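Local coordinates for PbSGBP-B lipoprotein (Prevotella bryantii B14, PDB 6D2Y) that probably binds polysaccharide at the cell surface as a lipoprotein encoded in a polysaccharide utilization locus, and carries a bound magnesium ion, at residues A[164-169]-A[185-190]; A[259-264]-A[424-429]; A[301-306]-A[454-459]; A[313-318]-A[328-333]; A[372-377]-A[395-400]. One frame throughout, in Å; residues are numbered along the deposited sequence.

Contact 1: residues A[164-169]-A[185-190]; sequences LEIKVG and TKITFT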
# COMPACT_ATOMS: atom_id res chain seq x y z
N LEU A 164 -18.27 5.82 -11.19
CA LEU A 164 -16.89 5.94 -10.74
C LEU A 164 -15.98 6.11 -11.94
O LEU A 164 -16.18 5.48 -12.98
CB LEU A 164 -16.48 4.72 -9.90
CG LEU A 164 -15.09 4.62 -9.25
CD1 LEU A 164 -15.13 3.64 -8.09
CD2 LEU A 164 -13.99 4.20 -10.23
N GLU A 165 -14.97 6.97 -11.80
CA GLU A 165 -14.04 7.22 -12.89
C GLU A 165 -12.62 7.22 -12.36
O GLU A 165 -12.37 7.53 -11.19
CB GLU A 165 -14.34 8.55 -13.58
CG GLU A 165 -15.72 8.62 -14.22
CD GLU A 165 -15.91 9.86 -15.06
OE1 GLU A 165 -15.80 10.97 -14.50
OE2 GLU A 165 -16.16 9.72 -16.27
N ILE A 166 -11.69 6.85 -13.23
CA ILE A 166 -10.26 6.90 -12.95
C ILE A 166 -9.68 7.96 -13.87
O ILE A 166 -9.72 7.82 -15.10
CB ILE A 166 -9.59 5.54 -13.17
CG1 ILE A 166 -10.19 4.49 -12.23
CG2 ILE A 166 -8.09 5.66 -12.97
CD1 ILE A 166 -9.29 3.29 -11.99
N LYS A 167 -9.15 9.03 -13.29
CA LYS A 167 -8.57 10.13 -14.04
C LYS A 167 -7.07 10.17 -13.77
O LYS A 167 -6.64 10.26 -12.61
CB LYS A 167 -9.22 11.46 -13.67
CG LYS A 167 -10.68 11.58 -14.07
CD LYS A 167 -10.97 12.96 -14.66
CE LYS A 167 -12.45 13.30 -14.58
NZ LYS A 167 -13.25 12.60 -15.63
N VAL A 168 -6.28 10.11 -14.84
CA VAL A 168 -4.83 10.17 -14.75
C VAL A 168 -4.40 11.55 -15.24
O VAL A 168 -4.60 11.89 -16.42
CB VAL A 168 -4.15 9.06 -15.56
CG1 VAL A 168 -2.64 9.19 -15.48
CG2 VAL A 168 -4.60 7.70 -15.04
N GLY A 169 -3.81 12.34 -14.35
CA GLY A 169 -3.40 13.68 -14.69
C GLY A 169 -4.56 14.64 -14.77
O GLY A 169 -5.46 14.62 -13.93
N THR A 185 -14.05 -3.22 -2.95
CA THR A 185 -12.65 -3.17 -2.58
C THR A 185 -11.68 -3.23 -3.75
O THR A 185 -10.50 -2.90 -3.57
CB THR A 185 -12.30 -4.32 -1.62
OG1 THR A 185 -12.85 -5.55 -2.12
CG2 THR A 185 -12.87 -4.05 -0.23
N LYS A 186 -12.13 -3.65 -4.93
CA LYS A 186 -11.22 -3.86 -6.05
C LYS A 186 -11.84 -3.33 -7.34
O LYS A 186 -13.02 -3.56 -7.61
CB LYS A 186 -10.85 -5.34 -6.22
CG LYS A 186 -10.24 -5.98 -4.97
CD LYS A 186 -9.33 -7.14 -5.33
CE LYS A 186 -8.54 -7.61 -4.11
NZ LYS A 186 -7.10 -7.20 -4.16
N ILE A 187 -11.02 -2.63 -8.12
CA ILE A 187 -11.36 -2.20 -9.47
C ILE A 187 -10.43 -2.92 -10.44
O ILE A 187 -9.21 -2.93 -10.24
CB ILE A 187 -11.21 -0.67 -9.63
CG1 ILE A 187 -12.14 0.07 -8.67
CG2 ILE A 187 -11.49 -0.26 -11.07
CD1 ILE A 187 -11.85 1.55 -8.58
N THR A 188 -11.01 -3.52 -11.48
CA THR A 188 -10.24 -4.29 -12.45
C THR A 188 -10.42 -3.67 -13.83
O THR A 188 -11.55 -3.42 -14.27
CB THR A 188 -10.69 -5.75 -12.47
OG1 THR A 188 -10.64 -6.28 -11.14
CG2 THR A 188 -9.77 -6.57 -13.36
N PHE A 189 -9.30 -3.43 -14.52
CA PHE A 189 -9.35 -2.85 -15.85
C PHE A 189 -8.20 -3.37 -16.69
O PHE A 189 -7.20 -3.89 -16.17
CB PHE A 189 -9.33 -1.31 -15.81
CG PHE A 189 -8.01 -0.73 -15.35
CD1 PHE A 189 -7.71 -0.63 -14.00
CD2 PHE A 189 -7.08 -0.28 -16.28
CE1 PHE A 189 -6.51 -0.08 -13.58
CE2 PHE A 189 -5.87 0.26 -15.86
CZ PHE A 189 -5.59 0.36 -14.52
N THR A 190 -8.35 -3.25 -18.01
CA THR A 190 -7.31 -3.62 -18.96
C THR A 190 -6.55 -2.36 -19.36
O THR A 190 -7.14 -1.41 -19.89
CB THR A 190 -7.91 -4.30 -20.19
OG1 THR A 190 -8.63 -5.47 -19.79
CG2 THR A 190 -6.81 -4.71 -21.16
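Leu164 and Ile187 meet tip to tip between two strands that share no hydrogen bond. Ile187 pushes its CD1 into the fork of the leucine, lying 3.8 Å from Leu164 CD2 and 3.9 Å from Leu164 CD1, so both methyls of the branch hold one methyl of the partner. Leu164 can reach that far because its CG stands anti to the backbone N (chi1 -178°), which carries the fork out across the gap. The second touch is slacker: Ile166 CD1 is 4.3 Å from Ile187 CG2. Phe156 packs on both Leu164 and Ile187, and Ile151 lies on Ile166, so the buried side of the contact is largely hydrocarbon.

The outer side of strand 165-168 is polar and partly exposed. There Glu165, which points away from the other strand, forms a salt bridge with Lys167, whose NZ is 3.2 Å from Glu165 OE1 and well above the carboxylate plane, 58° out of it; Lys167 NZ also bonds Thr173 OG1. Strand 165-168 belongs to one four-stranded antiparallel sheet and strand 186-190 to another, and the aliphatic layer between them is the core of an immunoglobulin-like beta sandwich, as expected of an IPT/TIG domain.

Contact 2: residues A[259-264]-A[424-429]; sequences MQIGNT and LNIFLI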
# COMPACT_ATOMS: atom_id res chain seq x y z
N MSE A 259 17.02 -7.77 -11.25
CA MSE A 259 17.93 -8.44 -10.33
C MSE A 259 17.25 -9.70 -9.81
O MSE A 259 16.07 -9.68 -9.48
CB MSE A 259 18.33 -7.49 -9.20
CG MSE A 259 19.41 -8.00 -8.25
SE MSE A 259 18.75 -9.20 -6.87
CE MSE A 259 17.80 -7.90 -5.79
N GLN A 260 17.99 -10.81 -9.76
CA GLN A 260 17.42 -12.11 -9.45
C GLN A 260 18.06 -12.69 -8.20
O GLN A 260 19.29 -12.77 -8.11
CB GLN A 260 17.59 -13.08 -10.62
CG GLN A 260 17.08 -14.48 -10.33
CD GLN A 260 17.29 -15.43 -11.50
OE1 GLN A 260 16.83 -15.17 -12.61
NE2 GLN A 260 17.95 -16.54 -11.24
N ILE A 261 17.22 -13.10 -7.25
CA ILE A 261 17.66 -13.81 -6.06
C ILE A 261 17.28 -15.28 -6.23
O ILE A 261 16.13 -15.60 -6.56
CB ILE A 261 17.02 -13.22 -4.79
CG1 ILE A 261 17.39 -11.74 -4.63
CG2 ILE A 261 17.42 -14.01 -3.56
CD1 ILE A 261 16.73 -11.08 -3.45
N GLY A 262 18.24 -16.17 -6.00
CA GLY A 262 18.03 -17.58 -6.24
C GLY A 262 18.14 -17.93 -7.71
O GLY A 262 18.31 -17.08 -8.58
N ASN A 263 18.04 -19.23 -7.98
CA ASN A 263 18.13 -19.73 -9.34
C ASN A 263 17.49 -21.12 -9.39
O ASN A 263 17.11 -21.68 -8.36
CB ASN A 263 19.58 -19.77 -9.84
CG ASN A 263 19.69 -19.60 -11.34
OD1 ASN A 263 18.69 -19.64 -12.06
ND2 ASN A 263 20.91 -19.40 -11.83
N THR A 264 17.39 -21.66 -10.60
CA THR A 264 16.75 -22.95 -10.80
C THR A 264 17.56 -24.05 -10.11
O THR A 264 18.76 -24.19 -10.34
CB THR A 264 16.61 -23.25 -12.29
OG1 THR A 264 16.24 -22.06 -12.98
CG2 THR A 264 15.55 -24.32 -12.51
N LEU A 424 22.08 -0.92 1.30
CA LEU A 424 20.89 -1.76 1.31
C LEU A 424 21.28 -3.22 1.15
O LEU A 424 22.05 -3.56 0.24
CB LEU A 424 19.91 -1.36 0.21
CG LEU A 424 18.65 -2.21 0.14
CD1 LEU A 424 17.75 -1.92 1.32
CD2 LEU A 424 17.92 -1.99 -1.18
N ASN A 425 20.74 -4.07 2.02
CA ASN A 425 20.87 -5.51 1.91
C ASN A 425 19.49 -6.14 1.78
O ASN A 425 18.55 -5.73 2.47
CB ASN A 425 21.59 -6.10 3.13
CG ASN A 425 23.08 -6.20 2.95
OD1 ASN A 425 23.66 -5.47 2.14
ND2 ASN A 425 23.71 -7.10 3.69
N ILE A 426 19.37 -7.11 0.89
CA ILE A 426 18.18 -7.94 0.76
C ILE A 426 18.63 -9.38 0.95
O ILE A 426 19.36 -9.93 0.11
CB ILE A 426 17.47 -7.75 -0.58
CG1 ILE A 426 17.19 -6.27 -0.84
CG2 ILE A 426 16.18 -8.57 -0.63
CD1 ILE A 426 16.07 -6.00 -1.81
N PHE A 427 18.21 -10.00 2.05
CA PHE A 427 18.69 -11.32 2.45
C PHE A 427 17.50 -12.19 2.82
O PHE A 427 16.75 -11.86 3.74
CB PHE A 427 19.67 -11.20 3.62
CG PHE A 427 20.57 -12.40 3.79
CD1 PHE A 427 20.50 -13.47 2.92
CD2 PHE A 427 21.47 -12.45 4.84
CE1 PHE A 427 21.33 -14.57 3.08
CE2 PHE A 427 22.30 -13.55 5.01
CZ PHE A 427 22.23 -14.60 4.13
N LEU A 428 17.35 -13.30 2.11
CA LEU A 428 16.34 -14.32 2.44
C LEU A 428 16.94 -15.24 3.49
O LEU A 428 17.72 -16.13 3.18
CB LEU A 428 15.96 -15.10 1.19
CG LEU A 428 14.81 -14.65 0.30
CD1 LEU A 428 14.86 -13.16 0.01
CD2 LEU A 428 14.87 -15.44 -1.00
N ILE A 429 16.57 -15.02 4.75
CA ILE A 429 17.16 -15.78 5.84
C ILE A 429 16.26 -15.68 7.06
O ILE A 429 15.64 -14.64 7.31
CB ILE A 429 18.59 -15.27 6.15
CG1 ILE A 429 19.24 -16.11 7.26
CG2 ILE A 429 18.57 -13.80 6.53
CD1 ILE A 429 20.66 -15.71 7.56
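Ile261 carries this contact, using both of its branches to reach two residues of strand 423-428. Its CD1 touches Ile426 CG2 at 3.8 Å, and its CG2 touches Leu428 CD2 at 3.9 Å. The fork of Ile261 is therefore divided between alternate residues of the other strand, Ile426 and Leu428, both of which face it. With chi1 at -59° CG2 lies anti to the backbone N, and this rotation aims the two arms at the two partners.

Ile426 comes in across Ile261 at about a right angle and offers its short branch, CG2. Leu428 meets it at a slant and offers one of its two terminal methyls. On its own side of the sandwich, Ile261 also packs on Ile451 of strand 449-458, while Leu428 reaches Ile449 of that strand and Phe278, so both of these residues have further apolar neighbours.

Gly262, next along, has a positive phi. Gln260, on the other face of its strand, ties this part of the chain down: Gln260 NE2 donates to Gly262 O at 2.7 Å, in the carbonyl plane and on a lone pair, with an N-H...O angle of 160°. Asn263 OD1 takes the N-H of Thr264 at 2.8 Å, from above its carbonyl plane.

No polar atom takes part across the interface. The two strands are held together there by van der Waals contact and burial of hydrocarbon, while each makes its backbone hydrogen bonds within its own sheet, and Gln260 and Asn263 bond within their own segment.

Contact 3: residues A[301-306]-A[454-459]; sequences DVADFS and IRVVPN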
# COMPACT_ATOMS: atom_id res chain seq x y z
N ASP A 301 21.60 9.88 -0.97
CA ASP A 301 21.91 10.94 -1.91
C ASP A 301 21.31 10.69 -3.29
O ASP A 301 21.20 11.63 -4.08
CB ASP A 301 23.42 11.12 -2.04
CG ASP A 301 24.05 11.69 -0.79
OD1 ASP A 301 23.39 12.50 -0.11
OD2 ASP A 301 25.21 11.34 -0.50
N VAL A 302 20.93 9.45 -3.58
CA VAL A 302 20.31 9.14 -4.87
C VAL A 302 18.82 9.46 -4.84
O VAL A 302 18.27 9.97 -5.83
CB VAL A 302 20.57 7.66 -5.23
CG1 VAL A 302 19.78 7.26 -6.47
CG2 VAL A 302 22.06 7.43 -5.44
N ALA A 303 18.15 9.18 -3.73
CA ALA A 303 16.75 9.51 -3.54
C ALA A 303 16.56 10.18 -2.19
O ALA A 303 17.35 10.00 -1.27
CB ALA A 303 15.85 8.27 -3.65
N ASP A 304 15.48 10.96 -2.08
CA ASP A 304 15.23 11.75 -0.88
C ASP A 304 14.53 10.89 0.17
O ASP A 304 13.40 10.44 -0.04
CB ASP A 304 14.40 12.98 -1.21
CG ASP A 304 14.30 13.94 -0.04
OD1 ASP A 304 15.08 14.92 -0.01
OD2 ASP A 304 13.45 13.72 0.84
N PHE A 305 15.19 10.68 1.30
CA PHE A 305 14.65 9.90 2.40
C PHE A 305 14.17 10.76 3.56
O PHE A 305 13.85 10.22 4.63
CB PHE A 305 15.69 8.90 2.91
CG PHE A 305 15.85 7.68 2.03
CD1 PHE A 305 16.71 7.69 0.95
CD2 PHE A 305 15.14 6.52 2.31
CE1 PHE A 305 16.85 6.58 0.15
CE2 PHE A 305 15.28 5.40 1.51
CZ PHE A 305 16.14 5.43 0.43
N SER A 306 14.12 12.08 3.39
CA SER A 306 13.62 12.95 4.44
C SER A 306 12.17 12.61 4.75
O SER A 306 11.40 12.23 3.86
CB SER A 306 13.76 14.42 4.04
OG SER A 306 12.99 14.71 2.88
N ILE A 454 13.41 -0.90 -7.54
CA ILE A 454 13.50 -0.60 -6.11
C ILE A 454 13.51 0.91 -5.94
O ILE A 454 14.41 1.60 -6.43
CB ILE A 454 14.75 -1.24 -5.50
CG1 ILE A 454 14.82 -2.73 -5.84
CG2 ILE A 454 14.78 -1.01 -4.00
CD1 ILE A 454 16.20 -3.33 -5.61
N ARG A 455 12.51 1.44 -5.23
CA ARG A 455 12.34 2.88 -5.08
C ARG A 455 11.76 3.18 -3.70
O ARG A 455 11.23 2.30 -3.02
CB ARG A 455 11.44 3.46 -6.17
CG ARG A 455 10.04 2.84 -6.21
CD ARG A 455 9.26 3.28 -7.44
NE ARG A 455 7.91 2.71 -7.48
CZ ARG A 455 7.60 1.56 -8.07
NH1 ARG A 455 8.53 0.84 -8.67
NH2 ARG A 455 6.34 1.12 -8.05
N VAL A 456 11.86 4.44 -3.29
CA VAL A 456 11.22 4.93 -2.07
C VAL A 456 10.27 6.06 -2.45
O VAL A 456 10.65 6.99 -3.17
CB VAL A 456 12.25 5.39 -1.02
CG1 VAL A 456 13.16 6.49 -1.55
CG2 VAL A 456 11.54 5.85 0.25
N VAL A 457 9.03 5.96 -1.97
CA VAL A 457 7.93 6.79 -2.47
C VAL A 457 7.09 7.26 -1.30
O VAL A 457 6.97 6.57 -0.27
CB VAL A 457 7.06 6.00 -3.47
CG1 VAL A 457 6.25 4.93 -2.77
CG2 VAL A 457 6.17 6.91 -4.32
N PRO A 458 6.51 8.45 -1.41
CA PRO A 458 5.62 8.93 -0.35
C PRO A 458 4.43 8.00 -0.15
O PRO A 458 3.91 7.41 -1.10
CB PRO A 458 5.17 10.31 -0.85
CG PRO A 458 6.25 10.75 -1.75
CD PRO A 458 6.79 9.51 -2.40
N ASN A 459 4.01 7.86 1.11
CA ASN A 459 2.86 7.03 1.42
C ASN A 459 1.58 7.59 0.81
O ASN A 459 0.64 6.84 0.52
CB ASN A 459 2.71 6.89 2.93
CG ASN A 459 3.72 5.94 3.53
OD1 ASN A 459 4.57 5.40 2.82
ND2 ASN A 459 3.65 5.74 4.84
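Val456 is the residue of strand 449-458 that meets the loop 303-305, and one of its methyls, CG1, does most of the work. The first kind of interaction is CH-pi: CG1 sits over one face of the Phe305 ring, 4.0 Å from the ring centroid and 20° off the normal, displaced toward the rim. Its closest ring atom is Phe305 CZ at 3.7 Å. The valine and the phenylalanine approach at a slant, and Val456 CG2 also comes within 4.0 Å of Phe305 CE2. Val456 CG1 stands between the backbone N and the carbonyl carbon (chi1 58°), and that position turns it into the loop.

The second kind is plain aliphatic packing. Ala303 CB lies 3.8 Å from the same CG1, so this one methyl touches both the alanine and the ring. Leu223 of strand 222-224 packs on both Ala303 and Phe305, and Phe421 stacks on the Phe305 ring.

Polar bonding stays within the loop and its surroundings. Asp304 is exposed, and its OD2 forms a salt bridge with Lys311 NZ; that lysine also bonds Ser306 O. On the opposite side of strand 449-458, Arg455 pairs with Glu141 and Glu316. The loop after helix 299-302 thus packs its apolar residues against strands 449-458 and 222-224, neighbours in one sheet of a beta sandwich.

Contact 4: residues A[313-318]-A[328-333]; sequences LKFEML and GPMQII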
# COMPACT_ATOMS: atom_id res chain seq x y z
N LEU A 313 9.15 1.82 0.87
CA LEU A 313 9.98 1.16 -0.13
C LEU A 313 9.09 0.34 -1.05
O LEU A 313 8.23 -0.42 -0.58
CB LEU A 313 11.02 0.26 0.55
CG LEU A 313 11.99 -0.50 -0.36
CD1 LEU A 313 13.17 0.38 -0.77
CD2 LEU A 313 12.47 -1.76 0.33
N LYS A 314 9.28 0.50 -2.36
CA LYS A 314 8.48 -0.19 -3.36
C LYS A 314 9.40 -0.82 -4.40
O LYS A 314 10.51 -0.34 -4.64
CB LYS A 314 7.50 0.76 -4.06
CG LYS A 314 6.17 0.93 -3.36
CD LYS A 314 5.22 1.75 -4.22
CE LYS A 314 3.89 1.99 -3.53
NZ LYS A 314 3.03 2.93 -4.30
N PHE A 315 8.91 -1.90 -5.00
CA PHE A 315 9.61 -2.60 -6.08
C PHE A 315 8.63 -3.54 -6.75
O PHE A 315 7.62 -3.94 -6.16
CB PHE A 315 10.84 -3.36 -5.56
CG PHE A 315 10.51 -4.45 -4.57
CD1 PHE A 315 10.47 -4.18 -3.21
CD2 PHE A 315 10.28 -5.75 -5.00
CE1 PHE A 315 10.18 -5.19 -2.30
CE2 PHE A 315 9.99 -6.76 -4.09
CZ PHE A 315 9.94 -6.47 -2.74
N GLU A 316 8.93 -3.90 -8.00
CA GLU A 316 8.19 -4.91 -8.72
C GLU A 316 8.91 -6.25 -8.62
O GLU A 316 10.14 -6.31 -8.60
CB GLU A 316 8.01 -4.52 -10.19
CG GLU A 316 6.78 -3.65 -10.46
CD GLU A 316 6.97 -2.22 -10.01
OE1 GLU A 316 8.05 -1.65 -10.27
OE2 GLU A 316 6.04 -1.65 -9.40
N MSE A 317 8.13 -7.32 -8.54
CA MSE A 317 8.68 -8.63 -8.21
C MSE A 317 8.02 -9.75 -9.02
O MSE A 317 6.80 -9.77 -9.21
CB MSE A 317 8.51 -8.89 -6.71
CG MSE A 317 8.98 -10.24 -6.18
SE MSE A 317 8.47 -10.35 -4.30
CE MSE A 317 9.44 -11.91 -3.71
N LEU A 318 8.84 -10.69 -9.49
CA LEU A 318 8.37 -11.85 -10.23
C LEU A 318 8.88 -13.10 -9.56
O LEU A 318 10.09 -13.24 -9.32
CB LEU A 318 8.83 -11.81 -11.70
CG LEU A 318 8.03 -12.60 -12.74
CD1 LEU A 318 8.48 -12.24 -14.14
CD2 LEU A 318 8.13 -14.10 -12.54
N GLY A 328 12.26 -18.97 4.28
CA GLY A 328 13.28 -17.96 4.38
C GLY A 328 12.73 -16.57 4.22
O GLY A 328 12.49 -16.08 3.11
N PRO A 329 12.51 -15.90 5.35
CA PRO A 329 11.93 -14.56 5.31
C PRO A 329 12.88 -13.56 4.66
O PRO A 329 14.09 -13.60 4.88
CB PRO A 329 11.69 -14.23 6.78
CG PRO A 329 11.77 -15.54 7.51
CD PRO A 329 12.76 -16.35 6.73
N MSE A 330 12.34 -12.60 3.96
CA MSE A 330 13.11 -11.62 3.30
C MSE A 330 13.38 -10.46 4.16
O MSE A 330 12.54 -9.65 4.37
CB MSE A 330 12.33 -11.13 2.10
CG MSE A 330 13.11 -10.19 1.21
SE MSE A 330 12.26 -9.33 -0.28
CE MSE A 330 12.06 -10.79 -1.47
N GLN A 331 14.60 -10.34 4.61
CA GLN A 331 15.00 -9.23 5.46
C GLN A 331 15.59 -8.14 4.58
O GLN A 331 16.59 -8.37 3.89
CB GLN A 331 16.00 -9.69 6.53
CG GLN A 331 15.52 -10.93 7.29
CD GLN A 331 16.17 -11.09 8.65
OE1 GLN A 331 16.71 -10.14 9.21
NE2 GLN A 331 16.09 -12.30 9.20
N ILE A 332 14.96 -6.98 4.59
CA ILE A 332 15.42 -5.82 3.82
C ILE A 332 16.03 -4.85 4.82
O ILE A 332 15.32 -4.22 5.61
CB ILE A 332 14.27 -5.18 3.03
CG1 ILE A 332 13.56 -6.25 2.19
CG2 ILE A 332 14.79 -4.06 2.15
CD1 ILE A 332 12.21 -5.82 1.67
N ILE A 333 17.36 -4.71 4.79
CA ILE A 333 18.10 -3.99 5.82
C ILE A 333 18.77 -2.77 5.19
O ILE A 333 19.62 -2.91 4.30
CB ILE A 333 19.15 -4.87 6.51
CG1 ILE A 333 18.59 -6.28 6.78
CG2 ILE A 333 19.61 -4.24 7.81
CD1 ILE A 333 19.15 -7.33 5.84
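Leu313 and Ile332 meet tip to tip at one end of this contact, and two selenomethionines, Met317 and Met330, do the same at the other. Between them stands Phe315.

At the first end Leu313 CD2 presses on Ile332 CG2 at 3.7 Å. The isoleucine offers its short branch, since CG2 lies anti to the backbone N. Ile332 also packs on Ile397, and Leu313 on Ile454, so each bump is flanked by a neighbour, both neighbours coming from the sheet of Leu313.

At the far end the strands have spread, the CA atoms of Met317 and Met330 being 12.7 Å apart against 9.7 Å for Leu313 and Ile332. Long, unbranched side chains fill the wider gap. Met317 is straight to its end, with chi3 at -169°, and acts as a rod; Met330 goes out extended and then folds at its last torsion (chi3 -72°). Their CE methyls come together at 3.6 Å.

The extended part of Met330 carries its SE to within 4.4 Å of Phe315 CZ, approaching the ring obliquely, and the bend at chi3 then directs CE to Met317. Phe315 lies between the two tip-to-tip pairs along its strand, and Val395 also packs on it, while Ile426 and Leu428 close round Met330.

The axes of the two strands lie 11.3 Å apart at closest and run at 128° to each other, and no hydrogen bond joins them. Apolar side chains meeting end to end between two sheets not bonded to each other are what is found in a beta-sandwich core.

Contact 5: residues A[372-377]-A[395-400]; sequences AIYMPW and VTIPLS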
# COMPACT_ATOMS: atom_id res chain seq x y z
N ALA A 372 13.00 -4.44 7.77
CA ALA A 372 11.74 -5.02 7.34
C ALA A 372 11.93 -6.49 6.99
O ALA A 372 12.94 -6.88 6.40
CB ALA A 372 11.16 -4.26 6.15
N ILE A 373 10.94 -7.31 7.35
CA ILE A 373 10.96 -8.74 7.07
C ILE A 373 9.68 -9.09 6.32
O ILE A 373 8.59 -9.08 6.91
CB ILE A 373 11.12 -9.58 8.35
CG1 ILE A 373 12.19 -8.96 9.26
CG2 ILE A 373 11.48 -11.01 7.99
CD1 ILE A 373 12.69 -9.89 10.35
N TYR A 374 9.81 -9.39 5.03
CA TYR A 374 8.68 -9.67 4.16
C TYR A 374 8.57 -11.18 3.96
O TYR A 374 9.55 -11.84 3.58
CB TYR A 374 8.85 -8.96 2.82
CG TYR A 374 7.73 -9.19 1.82
CD1 TYR A 374 6.41 -8.90 2.14
CD2 TYR A 374 8.00 -9.67 0.55
CE1 TYR A 374 5.40 -9.10 1.22
CE2 TYR A 374 7.00 -9.86 -0.38
CZ TYR A 374 5.70 -9.59 -0.04
OH TYR A 374 4.70 -9.79 -0.96
N MSE A 375 7.38 -11.72 4.20
CA MSE A 375 7.19 -13.16 4.11
C MSE A 375 5.76 -13.52 3.71
O MSE A 375 4.99 -14.00 4.54
CB MSE A 375 7.51 -13.85 5.44
CG MSE A 375 6.96 -13.15 6.69
SE MSE A 375 7.99 -13.46 8.31
CE MSE A 375 8.15 -15.38 8.14
N PRO A 376 5.39 -13.29 2.44
CA PRO A 376 4.03 -13.63 2.01
C PRO A 376 3.75 -15.13 1.98
O PRO A 376 2.59 -15.52 1.88
CB PRO A 376 3.95 -13.03 0.60
CG PRO A 376 5.36 -13.05 0.12
CD PRO A 376 6.22 -12.80 1.33
N TRP A 377 4.79 -15.97 2.08
CA TRP A 377 4.59 -17.41 2.15
C TRP A 377 4.06 -17.86 3.51
O TRP A 377 3.66 -19.02 3.65
CB TRP A 377 5.89 -18.14 1.83
CG TRP A 377 7.08 -17.68 2.62
CD1 TRP A 377 8.01 -16.76 2.23
CD2 TRP A 377 7.47 -18.12 3.92
NE1 TRP A 377 8.96 -16.60 3.22
CE2 TRP A 377 8.65 -17.43 4.27
CE3 TRP A 377 6.94 -19.04 4.83
CZ2 TRP A 377 9.30 -17.62 5.48
CZ3 TRP A 377 7.59 -19.23 6.04
CH2 TRP A 377 8.76 -18.53 6.35
N VAL A 395 5.28 -4.52 -4.83
CA VAL A 395 5.33 -4.77 -3.40
C VAL A 395 5.61 -3.46 -2.68
O VAL A 395 6.53 -2.72 -3.06
CB VAL A 395 6.39 -5.83 -3.06
CG1 VAL A 395 6.55 -5.97 -1.55
CG2 VAL A 395 6.03 -7.16 -3.69
N THR A 396 4.82 -3.16 -1.66
CA THR A 396 4.96 -1.94 -0.88
C THR A 396 5.31 -2.30 0.55
O THR A 396 4.57 -3.04 1.22
CB THR A 396 3.67 -1.11 -0.90
OG1 THR A 396 3.31 -0.83 -2.26
CG2 THR A 396 3.88 0.20 -0.15
N ILE A 397 6.44 -1.79 1.03
CA ILE A 397 6.87 -2.00 2.41
C ILE A 397 7.18 -0.65 3.03
O ILE A 397 8.23 -0.06 2.75
CB ILE A 397 8.08 -2.94 2.48
CG1 ILE A 397 7.73 -4.31 1.89
CG2 ILE A 397 8.57 -3.08 3.91
CD1 ILE A 397 8.68 -5.40 2.28
N PRO A 398 6.29 -0.12 3.88
CA PRO A 398 6.54 1.21 4.46
C PRO A 398 7.76 1.21 5.36
O PRO A 398 8.01 0.26 6.11
CB PRO A 398 5.26 1.49 5.25
CG PRO A 398 4.66 0.15 5.51
CD PRO A 398 5.02 -0.70 4.33
N LEU A 399 8.55 2.29 5.26
CA LEU A 399 9.74 2.41 6.09
C LEU A 399 9.42 2.36 7.57
O LEU A 399 10.29 2.01 8.38
CB LEU A 399 10.48 3.71 5.76
CG LEU A 399 11.02 3.82 4.33
CD1 LEU A 399 11.88 5.06 4.17
CD2 LEU A 399 11.80 2.57 3.96
N SER A 400 8.18 2.69 7.95
CA SER A 400 7.77 2.56 9.34
C SER A 400 7.70 1.11 9.80
O SER A 400 7.67 0.85 11.00
CB SER A 400 6.41 3.23 9.55
OG SER A 400 5.43 2.69 8.67
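Edge strand 372-374 of one sheet faces strand 393-398 of the other in the xyloglucan-binding-domain family region, and the contact lies between them. The strands run roughly antiparallel, at 151°, with their axes 8.8 Å apart.

Ile397 serves two partners with its two branches. Its CG2 meets Ala372 CB at 3.6 Å; its CD1 reaches Tyr374 CB, also at 3.6 Å, and slants on to the start of the ring. Tyr374 CG is anti to the backbone N (chi1 180°), which sends the ring out toward Val395. There Val395 CG1 lies over one face, 4.2 Å from the ring centroid and 18° off the normal, a CH-pi contact. The opposite face is covered by Pro376, whose CD sits 3.4 Å above the ring plane, over its centre. The tyrosine is thus sandwiched between a valine methyl and a proline ring, which should hold its plane firmly.

Trp325 packs on Pro376 and is edge-to-face with Trp377, and Phe402 lies on Ala372. Aliphatic and aromatic side chains interleaved between two facing sheets, with a proline behind the aromatic ring, make this the edge of a beta-sandwich core.

Overall arrangement
Contacts 2, 3, 4 and 5 belong to one beta sandwich, while contact 1 lies in the separate IPT/TIG region, its centre about 25 Å or more from the other four. Contacts 4 and 5 are closest, centres about 6 Å apart, tied by Ile332 N to Ala372 O (2.7 Å) and Phe315 O to Val395 N (2.8 Å). Contact 2 joins contact 4 through Phe427 O and Gln331 N, 2.8 Å apart. Contact 3 meets contact 4 through Arg455 O and Lys314 N, 2.7 Å apart, and contact 5 through Leu399. The magnesium ion, held by Asp225, Asp227, Ser255, Asn257 and Asp452, lies about 10 Å from the side chain of Phe315 and about 14 Å from that of Ile426.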